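PDB 3W5M: putative rhamnosidase from Streptomyces avermitilis, which hydrolyses terminal non-reducing alpha-L-rhamnose residues, releasing L-rhamnose from citrus flavonoids such as naringin, rutin and hesperidin and from the proteoglycan gum arabic. Local coordinates for residues A302-H307 with S425-S430; A371-V376 with G447-G452; S435-D440 with E559-R564; R442-G447 with T552-G557; A519-R524 with G577-P582. All coordinates share one frame; numbering follows the deposited sequence. Where two conformers were deposited one is given.

Contact 1. Residues A302-H307 with S425-S430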
# COMPACT_ATOMS: atom_id res chain seq x y z
N ALA A 302 6.94 -4.09 -19.83
CA ALA A 302 5.52 -4.50 -19.74
C ALA A 302 5.13 -4.85 -21.13
O ALA A 302 4.79 -3.97 -21.93
CB ALA A 302 4.63 -3.38 -19.25
N ASN A 303 5.25 -6.13 -21.46
CA ASN A 303 4.96 -6.58 -22.85
C ASN A 303 3.50 -6.64 -23.20
O ASN A 303 2.64 -6.70 -22.34
CB ASN A 303 5.62 -7.94 -23.11
CG ASN A 303 7.14 -7.87 -23.14
OD1 ASN A 303 7.72 -7.24 -24.01
ND2 ASN A 303 7.78 -8.50 -22.18
N GLN A 304 3.20 -6.64 -24.50
CA GLN A 304 1.85 -6.82 -25.00
C GLN A 304 1.55 -8.27 -25.38
O GLN A 304 2.35 -8.90 -26.06
CB GLN A 304 1.65 -5.92 -26.22
CG GLN A 304 1.79 -4.43 -25.88
CD GLN A 304 1.64 -3.54 -27.10
OE1 GLN A 304 1.82 -3.98 -28.26
NE2 GLN A 304 1.35 -2.27 -26.86
N LEU A 305 0.41 -8.78 -24.93
CA LEU A 305 -0.03 -10.15 -25.26
C LEU A 305 -1.43 -10.07 -25.85
O LEU A 305 -2.24 -9.26 -25.41
CB LEU A 305 0.01 -11.04 -24.02
CG LEU A 305 1.37 -11.55 -23.52
CD1 LEU A 305 2.30 -10.47 -23.00
CD2 LEU A 305 1.08 -12.51 -22.36
N ARG A 306 -1.73 -10.86 -26.87
CA ARG A 306 -3.05 -10.75 -27.48
C ARG A 306 -3.49 -12.05 -28.12
O ARG A 306 -2.65 -12.89 -28.46
CB ARG A 306 -3.11 -9.66 -28.56
CG ARG A 306 -2.33 -10.01 -29.83
CD ARG A 306 -2.31 -8.84 -30.83
NE ARG A 306 -3.63 -8.26 -31.09
CZ ARG A 306 -4.48 -8.65 -32.04
NH1 ARG A 306 -4.18 -9.69 -32.81
NH2 ARG A 306 -5.63 -8.02 -32.19
N HIS A 307 -4.79 -12.13 -28.32
CA HIS A 307 -5.43 -13.27 -28.95
C HIS A 307 -6.71 -12.82 -29.66
O HIS A 307 -7.59 -12.23 -29.02
CB HIS A 307 -5.78 -14.27 -27.87
CG HIS A 307 -6.52 -15.48 -28.37
ND1 HIS A 307 -6.02 -16.30 -29.36
CD2 HIS A 307 -7.70 -16.02 -27.99
CE1 HIS A 307 -6.87 -17.29 -29.57
NE2 HIS A 307 -7.90 -17.14 -28.76
N SER A 425 6.91 -6.38 -27.90
CA SER A 425 7.44 -5.45 -26.88
C SER A 425 6.52 -4.24 -26.67
O SER A 425 6.25 -3.87 -25.52
CB SER A 425 8.87 -5.03 -27.22
OG SER A 425 8.95 -4.64 -28.58
N GLY A 426 6.00 -3.65 -27.75
CA GLY A 426 5.14 -2.46 -27.59
C GLY A 426 5.90 -1.27 -26.98
O GLY A 426 7.11 -1.28 -26.97
N PRO A 427 5.17 -0.26 -26.45
CA PRO A 427 5.84 0.98 -26.05
C PRO A 427 6.39 1.01 -24.61
O PRO A 427 7.20 1.89 -24.28
CB PRO A 427 4.73 2.01 -26.17
CG PRO A 427 3.47 1.27 -25.93
CD PRO A 427 3.71 -0.16 -26.36
N ILE A 428 5.94 0.10 -23.75
CA ILE A 428 6.41 0.20 -22.35
C ILE A 428 7.73 -0.54 -22.16
O ILE A 428 7.75 -1.75 -21.87
CB ILE A 428 5.33 -0.28 -21.34
CG1 ILE A 428 3.98 0.27 -21.75
CG2 ILE A 428 5.74 0.18 -19.95
CD1 ILE A 428 2.79 -0.11 -20.88
N VAL A 429 8.82 0.21 -22.32
CA VAL A 429 10.18 -0.30 -22.36
C VAL A 429 10.61 -0.81 -20.99
O VAL A 429 11.28 -1.85 -20.87
CB VAL A 429 11.13 0.83 -22.83
CG1 VAL A 429 12.57 0.38 -22.83
CG2 VAL A 429 10.71 1.30 -24.23
N SER A 430 10.20 -0.10 -19.95
CA SER A 430 10.57 -0.50 -18.61
C SER A 430 9.44 -0.10 -17.66
O SER A 430 8.83 0.95 -17.82
CB SER A 430 11.86 0.20 -18.23
OG SER A 430 12.32 -0.29 -17.00
O HOH W 1 4.60 -2.38 -24.10

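Contact 2. Residues A371-V376 with G447-G452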
# COMPACT_ATOMS: atom_id res chain seq x y z
N ALA A 371 -11.04 -9.46 -30.13
CA ALA A 371 -9.65 -9.50 -29.69
C ALA A 371 -9.60 -9.29 -28.16
O ALA A 371 -10.24 -8.39 -27.62
CB ALA A 371 -8.85 -8.42 -30.39
N LEU A 372 -8.84 -10.13 -27.48
CA LEU A 372 -8.58 -9.95 -26.04
C LEU A 372 -7.07 -9.68 -25.93
O LEU A 372 -6.27 -10.27 -26.64
CB LEU A 372 -9.01 -11.19 -25.25
CG LEU A 372 -8.80 -11.16 -23.74
CD1 LEU A 372 -9.68 -10.11 -23.11
CD2 LEU A 372 -9.10 -12.54 -23.15
N ALA A 373 -6.68 -8.74 -25.07
CA ALA A 373 -5.30 -8.29 -25.08
C ALA A 373 -4.91 -7.88 -23.67
O ALA A 373 -5.78 -7.51 -22.89
CB ALA A 373 -5.16 -7.11 -25.99
N ALA A 374 -3.62 -7.92 -23.36
CA ALA A 374 -3.18 -7.44 -22.03
C ALA A 374 -1.75 -6.92 -22.05
O ALA A 374 -0.93 -7.44 -22.79
CB ALA A 374 -3.35 -8.53 -20.95
N TYR A 375 -1.47 -5.91 -21.22
CA TYR A 375 -0.11 -5.58 -20.84
C TYR A 375 0.19 -6.44 -19.63
O TYR A 375 -0.69 -6.64 -18.80
CB TYR A 375 0.01 -4.14 -20.38
CG TYR A 375 0.03 -3.17 -21.54
CD1 TYR A 375 1.16 -3.07 -22.35
CD2 TYR A 375 -1.04 -2.32 -21.78
CE1 TYR A 375 1.20 -2.19 -23.43
CE2 TYR A 375 -1.02 -1.42 -22.85
CZ TYR A 375 0.11 -1.37 -23.66
OH TYR A 375 0.20 -0.51 -24.76
N VAL A 376 1.42 -6.95 -19.58
CA VAL A 376 1.89 -7.78 -18.44
C VAL A 376 3.24 -7.26 -17.94
O VAL A 376 4.21 -7.28 -18.69
CB VAL A 376 2.04 -9.26 -18.86
CG1 VAL A 376 2.45 -10.07 -17.62
CG2 VAL A 376 0.76 -9.75 -19.47
N GLY A 447 -3.99 -0.35 -32.88
CA GLY A 447 -5.05 -1.31 -33.24
C GLY A 447 -4.91 -2.69 -32.59
O GLY A 447 -5.76 -3.56 -32.81
N TRP A 448 -3.91 -2.87 -31.74
CA TRP A 448 -3.61 -4.22 -31.23
C TRP A 448 -4.66 -4.76 -30.27
O TRP A 448 -4.71 -5.98 -30.02
CB TRP A 448 -2.19 -4.28 -30.62
CG TRP A 448 -2.10 -3.59 -29.29
CD1 TRP A 448 -2.11 -2.25 -29.07
CD2 TRP A 448 -2.00 -4.21 -28.00
NE1 TRP A 448 -2.00 -1.99 -27.72
CE2 TRP A 448 -1.98 -3.18 -27.04
CE3 TRP A 448 -1.97 -5.55 -27.55
CZ2 TRP A 448 -1.88 -3.43 -25.67
CZ3 TRP A 448 -1.88 -5.80 -26.18
CH2 TRP A 448 -1.83 -4.75 -25.26
N THR A 449 -5.47 -3.89 -29.68
CA THR A 449 -6.53 -4.36 -28.78
C THR A 449 -7.84 -4.60 -29.52
O THR A 449 -8.85 -4.90 -28.90
CB THR A 449 -6.75 -3.41 -27.59
OG1 THR A 449 -7.31 -2.18 -28.06
CG2 THR A 449 -5.42 -3.12 -26.91
N SER A 450 -7.80 -4.48 -30.85
CA SER A 450 -8.97 -4.70 -31.69
C SER A 450 -8.80 -5.85 -32.69
O SER A 450 -7.68 -6.16 -33.10
CB SER A 450 -9.34 -3.41 -32.46
OG SER A 450 -9.85 -2.44 -31.55
N PRO A 451 -9.91 -6.49 -33.10
CA PRO A 451 -9.79 -7.55 -34.08
C PRO A 451 -9.37 -6.98 -35.43
O PRO A 451 -9.45 -5.78 -35.62
CB PRO A 451 -11.20 -8.15 -34.15
CG PRO A 451 -12.11 -7.12 -33.61
CD PRO A 451 -11.31 -6.19 -32.74
N GLY A 452 -8.89 -7.85 -36.32
CA GLY A 452 -8.44 -7.43 -37.65
C GLY A 452 -7.01 -6.89 -37.66
O GLY A 452 -6.57 -6.31 -38.64

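Contact 3. Residues S435-D440 with E559-R564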
# COMPACT_ATOMS: atom_id res chain seq x y z
N SER A 435 11.39 2.29 -9.62
CA SER A 435 12.26 3.05 -10.52
C SER A 435 11.46 3.97 -11.41
O SER A 435 11.95 5.06 -11.79
CB SER A 435 13.09 2.10 -11.38
OG SER A 435 13.88 1.28 -10.54
N GLY A 436 10.24 3.55 -11.75
CA GLY A 436 9.34 4.30 -12.63
C GLY A 436 9.07 3.56 -13.94
O GLY A 436 9.45 2.40 -14.11
N GLU A 437 8.44 4.25 -14.88
CA GLU A 437 8.08 3.62 -16.13
C GLU A 437 8.69 4.43 -17.27
O GLU A 437 8.74 5.65 -17.18
CB GLU A 437 6.54 3.57 -16.23
CG GLU A 437 6.01 2.78 -17.43
CD GLU A 437 4.49 2.86 -17.58
OE1 GLU A 437 3.79 2.18 -16.81
OE2 GLU A 437 4.01 3.58 -18.48
N THR A 438 9.12 3.75 -18.32
CA THR A 438 9.74 4.37 -19.49
C THR A 438 8.88 3.94 -20.64
O THR A 438 8.63 2.75 -20.83
CB THR A 438 11.20 3.91 -19.63
OG1 THR A 438 11.93 4.29 -18.45
CG2 THR A 438 11.89 4.53 -20.86
N TYR A 439 8.38 4.90 -21.42
CA TYR A 439 7.40 4.63 -22.45
C TYR A 439 7.86 5.35 -23.71
O TYR A 439 8.15 6.55 -23.64
CB TYR A 439 6.05 5.22 -22.04
CG TYR A 439 4.85 4.92 -22.93
CD1 TYR A 439 4.66 5.60 -24.15
CD2 TYR A 439 3.87 3.97 -22.54
CE1 TYR A 439 3.55 5.35 -24.93
CE2 TYR A 439 2.75 3.71 -23.33
CZ TYR A 439 2.61 4.41 -24.54
OH TYR A 439 1.54 4.16 -25.37
N ASP A 440 7.93 4.64 -24.82
CA ASP A 440 8.30 5.24 -26.12
C ASP A 440 7.10 5.14 -27.07
O ASP A 440 6.73 4.05 -27.54
CB ASP A 440 9.57 4.55 -26.63
CG ASP A 440 10.14 5.19 -27.93
OD1 ASP A 440 9.47 6.04 -28.56
OD2 ASP A 440 11.27 4.78 -28.30
N GLU A 559 -0.33 14.90 -27.23
CA GLU A 559 -0.13 13.56 -26.69
C GLU A 559 -0.51 13.44 -25.22
O GLU A 559 -0.44 14.42 -24.49
CB GLU A 559 1.30 13.11 -26.94
CG GLU A 559 1.58 12.97 -28.43
CD GLU A 559 3.01 12.58 -28.76
OE1 GLU A 559 3.57 11.67 -28.09
OE2 GLU A 559 3.58 13.16 -29.70
N THR A 560 -0.95 12.25 -24.81
CA THR A 560 -1.36 12.02 -23.42
C THR A 560 -0.58 10.84 -22.93
O THR A 560 -0.65 9.80 -23.57
CB THR A 560 -2.85 11.68 -23.29
OG1 THR A 560 -3.64 12.78 -23.75
CG2 THR A 560 -3.23 11.37 -21.83
N TYR A 561 0.17 10.99 -21.83
CA TYR A 561 0.89 9.84 -21.26
C TYR A 561 0.41 9.61 -19.83
O TYR A 561 0.42 10.54 -19.01
CB TYR A 561 2.41 10.06 -21.30
CG TYR A 561 3.15 8.98 -20.52
CD1 TYR A 561 3.02 7.61 -20.85
CD2 TYR A 561 3.95 9.32 -19.44
CE1 TYR A 561 3.67 6.63 -20.11
CE2 TYR A 561 4.61 8.35 -18.69
CZ TYR A 561 4.47 7.01 -19.04
OH TYR A 561 5.15 6.05 -18.28
N GLU A 562 -0.00 8.37 -19.54
CA GLU A 562 -0.44 8.02 -18.19
C GLU A 562 0.25 6.72 -17.81
O GLU A 562 -0.08 5.68 -18.37
CB GLU A 562 -1.95 7.84 -18.16
CG GLU A 562 -2.71 9.17 -18.11
CD GLU A 562 -4.19 9.03 -18.33
OE1 GLU A 562 -4.61 8.17 -19.14
OE2 GLU A 562 -4.96 9.78 -17.70
N PRO A 563 1.20 6.75 -16.87
CA PRO A 563 1.86 5.48 -16.49
C PRO A 563 0.86 4.42 -16.01
O PRO A 563 -0.23 4.76 -15.50
CB PRO A 563 2.80 5.89 -15.35
CG PRO A 563 3.05 7.35 -15.59
CD PRO A 563 1.75 7.90 -16.11
N ARG A 564 1.21 3.14 -16.14
CA ARG A 564 0.30 2.07 -15.70
C ARG A 564 0.90 1.19 -14.59
O ARG A 564 0.17 0.64 -13.77
CB ARG A 564 -0.08 1.15 -16.86
CG ARG A 564 -1.06 1.71 -17.87
CD ARG A 564 -0.88 0.95 -19.19
NE ARG A 564 -1.89 1.22 -20.22
CZ ARG A 564 -1.65 1.91 -21.33
NH1 ARG A 564 -0.45 2.45 -21.54
NH2 ARG A 564 -2.63 2.10 -22.23
O HOH W 2 1.37 3.63 -19.79
O HOH W 3 -0.12 2.06 -24.82
O HOH W 4 -0.98 4.49 -23.43

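Contact 4. Residues R442-G447 with T552-G557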
# COMPACT_ATOMS: atom_id res chain seq x y z
N ARG A 442 6.66 5.92 -29.98
CA ARG A 442 6.99 5.48 -31.34
C ARG A 442 6.84 3.99 -31.50
O ARG A 442 6.68 3.49 -32.62
CB ARG A 442 8.39 5.89 -31.69
CG ARG A 442 8.49 7.42 -31.87
CD ARG A 442 9.93 7.83 -32.00
NE ARG A 442 10.73 7.26 -30.93
CZ ARG A 442 12.03 7.41 -30.82
NH1 ARG A 442 12.69 8.11 -31.72
NH2 ARG A 442 12.68 6.85 -29.81
N LYS A 443 6.89 3.29 -30.37
CA LYS A 443 6.82 1.84 -30.37
C LYS A 443 5.39 1.34 -30.17
O LYS A 443 5.17 0.14 -29.97
CB LYS A 443 7.75 1.27 -29.31
CG LYS A 443 9.23 1.43 -29.64
CD LYS A 443 10.10 0.93 -28.50
CE LYS A 443 11.58 0.94 -28.92
NZ LYS A 443 12.58 0.71 -27.81
N GLU A 444 4.41 2.25 -30.22
CA GLU A 444 3.01 1.87 -30.18
C GLU A 444 2.65 0.98 -31.39
O GLU A 444 3.20 1.14 -32.48
CB GLU A 444 2.10 3.09 -30.12
CG GLU A 444 2.00 3.65 -28.70
CD GLU A 444 1.30 5.00 -28.62
OE1 GLU A 444 0.79 5.48 -29.67
OE2 GLU A 444 1.27 5.58 -27.51
N THR A 445 1.73 0.05 -31.17
CA THR A 445 1.25 -0.83 -32.25
C THR A 445 -0.23 -0.56 -32.37
O THR A 445 -1.08 -1.26 -31.81
CB THR A 445 1.58 -2.32 -31.95
OG1 THR A 445 1.01 -2.66 -30.68
CG2 THR A 445 3.06 -2.53 -31.87
N ALA A 446 -0.57 0.50 -33.11
CA ALA A 446 -1.96 0.92 -33.20
C ALA A 446 -2.90 -0.20 -33.63
O ALA A 446 -2.65 -0.90 -34.63
CB ALA A 446 -2.09 2.13 -34.14
N GLY A 447 -3.99 -0.35 -32.88
CA GLY A 447 -5.05 -1.31 -33.24
C GLY A 447 -4.91 -2.69 -32.59
O GLY A 447 -5.76 -3.56 -32.81
N THR A 552 8.76 9.31 -24.49
CA THR A 552 9.32 9.76 -25.77
C THR A 552 8.15 9.96 -26.74
O THR A 552 7.34 9.07 -26.92
CB THR A 552 10.33 8.74 -26.33
OG1 THR A 552 11.40 8.61 -25.41
CG2 THR A 552 10.92 9.23 -27.67
N LEU A 553 8.07 11.14 -27.34
CA LEU A 553 6.92 11.52 -28.17
C LEU A 553 6.86 10.82 -29.52
O LEU A 553 7.90 10.49 -30.09
CB LEU A 553 6.96 13.03 -28.41
CG LEU A 553 6.36 13.91 -27.31
CD1 LEU A 553 7.18 13.87 -26.03
CD2 LEU A 553 6.26 15.36 -27.81
N LYS A 554 5.64 10.61 -30.01
CA LYS A 554 5.42 10.11 -31.39
C LYS A 554 5.17 11.24 -32.41
O LYS A 554 5.03 10.98 -33.60
CB LYS A 554 4.32 9.05 -31.44
CG LYS A 554 2.92 9.55 -31.09
CD LYS A 554 1.88 8.45 -31.06
CE LYS A 554 0.67 8.90 -30.27
NZ LYS A 554 -0.40 7.88 -30.35
N GLY A 555 5.09 12.49 -31.93
CA GLY A 555 4.84 13.67 -32.78
C GLY A 555 3.45 13.73 -33.35
O GLY A 555 3.28 13.97 -34.55
N GLN A 556 2.45 13.53 -32.51
CA GLN A 556 1.10 13.39 -32.98
C GLN A 556 0.13 14.20 -32.13
O GLN A 556 -0.57 13.65 -31.29
CB GLN A 556 0.71 11.91 -32.93
CG GLN A 556 -0.33 11.49 -33.93
CD GLN A 556 0.30 10.90 -35.17
OE1 GLN A 556 0.71 9.74 -35.18
NE2 GLN A 556 0.37 11.70 -36.24
N GLY A 557 0.09 15.52 -32.36
CA GLY A 557 -0.88 16.40 -31.71
C GLY A 557 -0.65 16.55 -30.21
O GLY A 557 0.47 16.55 -29.78

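Contact 5. Residues A519-R524 with G577-P582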
# COMPACT_ATOMS: atom_id res chain seq x y z
N ALA A 519 8.29 14.13 -32.76
CA ALA A 519 8.58 12.69 -32.54
C ALA A 519 10.04 12.50 -32.09
O ALA A 519 10.92 13.11 -32.67
CB ALA A 519 8.29 11.89 -33.82
N GLY A 520 10.29 11.71 -31.05
CA GLY A 520 11.67 11.51 -30.57
C GLY A 520 12.06 12.42 -29.40
O GLY A 520 13.11 12.23 -28.79
N THR A 521 11.24 13.43 -29.10
CA THR A 521 11.52 14.29 -27.92
C THR A 521 11.30 13.44 -26.67
O THR A 521 10.28 12.80 -26.55
CB THR A 521 10.61 15.52 -27.89
OG1 THR A 521 10.64 16.18 -29.17
CG2 THR A 521 11.04 16.50 -26.81
N THR A 522 12.27 13.43 -25.76
CA THR A 522 12.11 12.73 -24.46
C THR A 522 11.87 13.63 -23.23
O THR A 522 12.71 14.45 -22.87
CB THR A 522 13.30 11.80 -24.22
OG1 THR A 522 13.37 10.87 -25.31
CG2 THR A 522 13.16 11.01 -22.88
N VAL A 523 10.71 13.44 -22.58
CA VAL A 523 10.37 14.19 -21.37
C VAL A 523 10.61 13.28 -20.18
O VAL A 523 10.19 12.14 -20.19
CB VAL A 523 8.91 14.65 -21.36
CG1 VAL A 523 8.63 15.51 -20.13
CG2 VAL A 523 8.61 15.44 -22.62
N ARG A 524 11.28 13.83 -19.18
CA ARG A 524 11.53 13.12 -17.93
C ARG A 524 10.75 13.76 -16.79
O ARG A 524 10.68 14.98 -16.67
CB ARG A 524 13.02 13.09 -17.63
CG ARG A 524 13.74 12.02 -18.41
CD ARG A 524 15.25 12.10 -18.23
NE ARG A 524 15.88 11.50 -19.41
CZ ARG A 524 15.99 12.13 -20.57
NH1 ARG A 524 15.55 13.38 -20.71
NH2 ARG A 524 16.57 11.52 -21.60
N GLY A 577 13.20 18.32 -20.42
CA GLY A 577 13.00 17.90 -21.82
C GLY A 577 11.70 18.29 -22.47
O GLY A 577 11.44 17.89 -23.62
N PHE A 578 10.86 19.06 -21.75
CA PHE A 578 9.58 19.51 -22.28
C PHE A 578 9.86 20.44 -23.47
O PHE A 578 10.78 21.26 -23.42
CB PHE A 578 8.79 20.24 -21.19
CG PHE A 578 7.31 20.32 -21.46
CD1 PHE A 578 6.45 19.31 -21.02
CD2 PHE A 578 6.76 21.41 -22.16
CE1 PHE A 578 5.10 19.37 -21.26
CE2 PHE A 578 5.40 21.47 -22.40
CZ PHE A 578 4.56 20.45 -21.95
N PRO A 579 9.10 20.29 -24.56
CA PRO A 579 9.29 21.25 -25.65
C PRO A 579 8.53 22.54 -25.36
O PRO A 579 7.29 22.56 -25.39
CB PRO A 579 8.72 20.52 -26.87
CG PRO A 579 7.71 19.56 -26.31
CD PRO A 579 8.21 19.17 -24.95
N GLY A 580 9.25 23.61 -25.06
CA GLY A 580 8.60 24.86 -24.70
C GLY A 580 8.41 24.91 -23.20
O GLY A 580 9.22 24.37 -22.45
N LYS A 581 7.34 25.54 -22.76
CA LYS A 581 7.13 25.73 -21.33
C LYS A 581 5.89 24.98 -20.88
O LYS A 581 4.80 25.22 -21.39
CB LYS A 581 7.02 27.22 -20.99
CG LYS A 581 8.34 27.99 -20.99
CD LYS A 581 8.11 29.46 -21.32
CE LYS A 581 9.21 30.37 -20.78
NZ LYS A 581 10.53 30.19 -21.44
N PRO A 582 6.05 24.06 -19.91
CA PRO A 582 4.83 23.45 -19.38
C PRO A 582 3.93 24.47 -18.70
O PRO A 582 4.40 25.45 -18.13
CB PRO A 582 5.34 22.44 -18.34
CG PRO A 582 6.77 22.77 -18.09
CD PRO A 582 7.28 23.53 -19.29

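Contact 1. Residues A302-H307 with S425-S430
Ala302 donates its N to the carbonyl O of Ile428 across 3.2 Å, the one direct hydrogen bond between the two segments; its N-H...O angle is 153°. Where the chains part, a water takes over: it donates to Ala302 O at 2.7 Å and to Ser425 O at 2.6 Å, and accepts the N-H of Ile428. The chain of 425-430 leaves the side of strand 303-311 here, since strand 422-424 pairs with that strand whereas 428-432 runs at the edge of a different, ten-stranded sheet. Val429 and Ser430 both face Thr438 there, a classic beta bulge.

Among the side chains, Ile428 lays its CG2 branch against Ala302 CB at 3.8 Å. Gln304 reaches across to Gly426 and Pro427: its chain is extended beyond CG (chi2 178°), which sets the amide over the backbone of Gly426, with CD 3.7 Å from Gly426 CA, and carries NE2 to within 3.2 Å of Pro427 CD, the two side chains crossing at about a right angle. The polar ends of this amide are spent on Thr445, through OE1, and on Tyr375, through NE2. An alanine in place of Gln304 would probably open a gap over Gly426 and Pro427 and strip Thr445 and Tyr375 of a partner. Asn303 brings OD1 to 3.4 Å from Ser425 CA, while its ND2 is held by Leu129 O.

Little direct bonding thus joins the segments; a three-bonded water satisfies backbone polar groups where the chain bends between the two sheets, and the glutamine amide ties the crossing to its surroundings.

Contact 2. Residues A371-V376 with G447-G452
One face of a seven-stranded antiparallel sheet is covered here by a loop: strand 368-377 offers small side chains to 447-452, and Ala371 CB sits 3.4 Å from Ser450 C and nearly as close to Pro451 N. Two residues on, Ala373 CB meets Trp448 CZ3 at 3.5 Å. The loop enters through a type I beta turn from Gly447 to Ser450, closed by Ser450 N to Gly447 O at 3.0 Å. Trp448 is the second residue of this turn; its CG lies between the backbone N and the carbonyl carbon (chi1 74°), and the indole extends to Tyr375.

There the rings form a T-shaped (edge-to-face) pair, with centroids 5.0 Å apart and planes at 68°. The six-membered edge of the indole presents CZ2 over one face of Tyr375, offset toward the rim and 3.5 Å from CZ, while Ala374 O lies near the indole plane at 3.8 Å from CH2. Thr449 CG2 covers the centre of one indole face. A leucine at Trp448 would probably leave the face of Tyr375 without its edge partner and a gap beside Ala373. The carbonyl Trp448 O meanwhile accepts from Arg306 NE, on the adjoining strand 303-311.

Contact 3. Residues S435-D440 with E559-R564
Glu437 and Tyr439, on strand 436-440 of a mixed ten-stranded beta-sheet, face strand 559-561 and the loop that follows it, in the concanavalin-like domain; both strands belong to that sheet, 559-561 as an outermost one, yet the two are not paired with each other in it and meet through side chains and a loop N-H.

Hydrogen bonds centre on the carboxylate of Glu437. Its chain is stretched out, with CG anti to the backbone N (chi1 -173°), and the two oxygens take different donors. Tyr561 OH donates to Glu437 OE2 at 2.7 Å from well above the carboxylate plane, whereas Arg564 N reaches Glu437 OE1 at 2.8 Å on the syn side but tilted from that plane, the N-H...O angle being 163°. Glu437 OE1 also accepts from Phe565 N, so this buried carboxylate is gripped on both oxygens; that probably helps keep it ionised.

Packing comes from the two tyrosines, which slide past each other in opposite directions with their rings oblique, planes at 50°. Tyr561 CE1 lies 3.4 Å from Tyr439 CB, and Tyr561 CD1 stands over one face of the Tyr439 ring near its rim.

Water completes the contact. One molecule donates to Glu437 OE2 and Glu562 O and accepts from Arg564 NH1, relaying between charges that do not touch. The Tyr439 hydroxyl, bonded also to Glu444, receives a second water that accepts from Arg564 NH1 at 2.8 Å. Arg564 NE is paired with Glu330, and Tyr439 CE2 lies in the guanidinium plane, 3.9 Å from Arg564 NH1.

Contact 4. Residues R442-G447 with T552-G557
Arg442 and Lys554 bring two loops closest, their CA atoms 4.9 Å apart; the first loop, in the N-terminal domain range of the rhamnosidase, leaves strand 436-440 through a short 3-10 segment, and the second, in the concanavalin-like domain, joins strands 548-552 and 559-561.

Lys554 NZ donates to Glu444 OE1 at 2.8 Å, a salt bridge on the syn lone pair. The two side chains meet at about a right angle: the lysine starts with CG between its backbone N and carbonyl carbon (chi1 65°), then runs extended, and its CD also comes within 3.5 Å of the same oxygen. With Tyr439 on OE2, the glutamate is held at both oxygens and its rotation is restrained.

Arg442 packs differently. Thr552 CG2 lies 3.4 Å above one face of its guanidinium, toward the rim, while Arg442 CG rests 3.6 Å from Leu553 O. The bend at chi3 (-50°) turns the group back toward Asp440, its salt-bridge partner. Thr552 keeps its hydroxyl for Thr522.

Two charge pairs are thus formed here: the lysine crosses between the loops to the glutamate, whereas the arginine spends its charge on Asp440 and offers the threonine methyl merely a flat face.

Contact 5. Residues A519-R524 with G577-P582
Val523 and Thr521, both on the same side of their chain, turn branched methyls toward the bend that carries Gly577, Phe578 and Pro579. Thr521 sends CG2 to 3.5 Å from Gly577 O; OG1 lies beside the backbone N (chi1 -51°), which puts CG2 anti to that N and turns OG1 to the carbonyl of Asp518. Beside it, Val523 CG2 lies 3.9 Å from the same Gly577 O and 4.4 Å from Pro579 CD, so two methyls border one carbonyl oxygen. The other branch, CG1, approaches Phe578 at its edge, near the plane of the ring and 4.5 Å from CD1.

The contact belongs to the concanavalin-like domain. Strand 522-528 lies beside strand 572-576 in a mixed beta-sheet, and 577-582 lies in the loop that follows the second strand and precedes 587-594. The backbones come closest at Val523 and Gly577, whose CA atoms are 4.6 Å apart, and Thr522 O lies 3.6 Å from Gly577 CA. A side chain at Gly577 would run into that oxygen, and the backbone there has a positive phi of 80°. Phe578 meanwhile has Pro582 CB over the centre of one ring face, and its side chain also touches Leu513 and Val515 of strand 510-515.

How the contacts relate
Contacts 1, 2 and 3 are buried, whereas contacts 4 and 5 lie at the surface. Contacts 1 and 2 share the seven-stranded sheet through neighbouring strands 303-311 and 368-377, and contact 1 passes by way of strand 428-432 to strand 436-440 of contact 3. Contacts 3 and 5 reach the same ten-stranded sheet without touching, about 6 Å apart at their nearest atoms. Contact 4, nested in the loop closed by contact 3, adjoins contact 5 by backbone bonds between Leu553 and Gly520 and Thr521. Chemistry follows place: a water and a carboxylate satisfy polar groups in contacts 1 and 3, aromatic rings pack in contacts 2 and 3, a salt bridge joins the loops of contact 4, and methyls meet a loop in contact 5.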